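Local atomic coordinates of exopolysaccharide biosynthesis protein (Pantoea stewartii subsp. stewartii DC283, PDB entry 6TGF), a protein that is a glycan biofilm-modifying enzyme, probably a hydrolase, with a trimeric, bacteriophage tailspike-like parallel beta-helix fold. Residues 250-253 with 254-258. Sequence-based numbering, arbitrary orientation.
Sequences DSAP and AIKAM
Ser251 and Ile255 meet across the first turn of helix 252-265, a local contact at the helix N-terminus. The helix precedes the run of parallel strands that begins with strand 271-272. Three backbone bonds of the i to i+4 kind start the helix. Ile255 N donates to Ser251 O at 3.0 Å, Lys256 N to Ala252 O at 2.9 Å, and Ala257 N to Pro253 O at 2.9 Å. The Lys256 bond is the straightest, with an N-H...O angle of 165°.

The side chains follow the same spacing. Chi1 of -69° turns Ile255 CG1 back over Ser251 O, and CD1 continues from it to end 3.4 Å from Ser251 O and 4.0 Å from Ser251 OG. That hydroxyl does not cap the helix; it bonds to Phe279 O in strand 276-279. Ile255 also packs on Leu238 of a loop and on Val271 and Cys283 of strands 271-272 and 283-284, so this side of the turn is buried.

Lys256 also folds back, with CG beside its own N. CG passes 3.3 Å from Ala252 O, and the chain bends at its last torsion to bring NZ 4.1 Å from Ala252 CB. Pro253 and Lys256 lie on the exposed side.

At the first residue of the helix, Ala252 N donates to Asp250 OD1, two residues back, at 3.1 Å, reaching it from above the carboxylate plane. Asp250 OD2 bonds to Thr281 OG1. The arrangement is a helix start led by an Asx turn, with proline in the first turn, at the N-terminal end of a tailspike-like parallel beta-helix.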
loop_
_atom_site.group_PDB
_atom_site.type_symbol
_atom_site.label_atom_id
_atom_site.label_comp_id
_atom_site.label_asym_id
_atom_site.label_seq_id
_atom_site.Cartn_x
_atom_site.Cartn_y
_atom_site.Cartn_z
ATOM N N ASP B 250 13.702 -29.111 -21.350
ATOM C CA ASP B 250 12.525 -29.210 -20.447
ATOM C C ASP B 250 13.029 -29.299 -19.002
ATOM O O ASP B 250 13.759 -30.261 -18.689
ATOM C CB ASP B 250 11.639 -30.402 -20.820
ATOM C CG ASP B 250 10.309 -30.445 -20.086
ATOM O OD1 ASP B 250 9.968 -29.448 -19.415
ATOM O OD2 ASP B 250 9.622 -31.478 -20.193
ATOM N N SER B 251 12.662 -28.318 -18.172
ATOM C CA SER B 251 13.025 -28.235 -16.732
ATOM C C SER B 251 11.840 -28.674 -15.861
ATOM O O SER B 251 11.884 -28.417 -14.644
ATOM C CB SER B 251 13.492 -26.844 -16.378
ATOM O OG SER B 251 12.489 -25.883 -16.665
ATOM N N ALA B 252 10.829 -29.320 -16.454
ATOM C CA ALA B 252 9.659 -29.887 -15.744
ATOM C C ALA B 252 10.124 -30.957 -14.758
ATOM O O ALA B 252 9.690 -30.952 -13.610
ATOM C CB ALA B 252 8.643 -30.427 -16.723
ATOM N N PRO B 253 11.017 -31.900 -15.150
ATOM C CA PRO B 253 11.527 -32.907 -14.216
ATOM C C PRO B 253 12.160 -32.291 -12.958
ATOM O O PRO B 253 11.897 -32.785 -11.876
ATOM C CB PRO B 253 12.587 -33.662 -15.033
ATOM C CG PRO B 253 12.152 -33.471 -16.467
ATOM C CD PRO B 253 11.570 -32.073 -16.504
ATOM N N ALA B 254 12.967 -31.240 -13.137
ATOM C CA ALA B 254 13.652 -30.493 -12.054
ATOM C C ALA B 254 12.607 -29.848 -11.136
ATOM O O ALA B 254 12.733 -29.987 -9.905
ATOM C CB ALA B 254 14.581 -29.458 -12.643
ATOM N N ILE B 255 11.613 -29.177 -11.728
ATOM C CA ILE B 255 10.504 -28.480 -11.009
ATOM C C ILE B 255 9.721 -29.509 -10.184
ATOM O O ILE B 255 9.424 -29.214 -9.011
ATOM C CB ILE B 255 9.605 -27.709 -11.997
ATOM C CG1 ILE B 255 10.342 -26.506 -12.594
ATOM C CG2 ILE B 255 8.299 -27.291 -11.335
ATOM C CD1 ILE B 255 9.679 -25.917 -13.818
ATOM N N LYS B 256 9.405 -30.666 -10.777
ATOM C CA LYS B 256 8.690 -31.788 -10.110
ATOM C C LYS B 256 9.556 -32.354 -8.976
ATOM O O LYS B 256 8.998 -32.639 -7.899
ATOM C CB LYS B 256 8.331 -32.878 -11.123
ATOM C CG LYS B 256 7.247 -32.495 -12.122
ATOM C CD LYS B 256 6.647 -33.683 -12.840
ATOM C CE LYS B 256 5.838 -33.303 -14.064
ATOM N NZ LYS B 256 6.528 -33.679 -15.321
ATOM N N ALA B 257 10.863 -32.510 -9.211
ATOM C CA ALA B 257 11.845 -33.058 -8.246
ATOM C C ALA B 257 11.967 -32.123 -7.036
ATOM O O ALA B 257 11.838 -32.613 -5.893
ATOM C CB ALA B 257 13.180 -33.262 -8.918
ATOM N N MET B 258 12.209 -30.829 -7.284
ATOM C CA MET B 258 12.394 -29.796 -6.229
ATOM C C MET B 258 11.092 -29.645 -5.437
ATOM O O MET B 258 11.176 -29.447 -4.207
ATOM C CB MET B 258 12.790 -28.439 -6.820
ATOM C CG MET B 258 13.189 -27.427 -5.760
ATOM S SD MET B 258 13.886 -25.908 -6.444
ATOM C CE MET B 258 14.574 -25.170 -4.964
#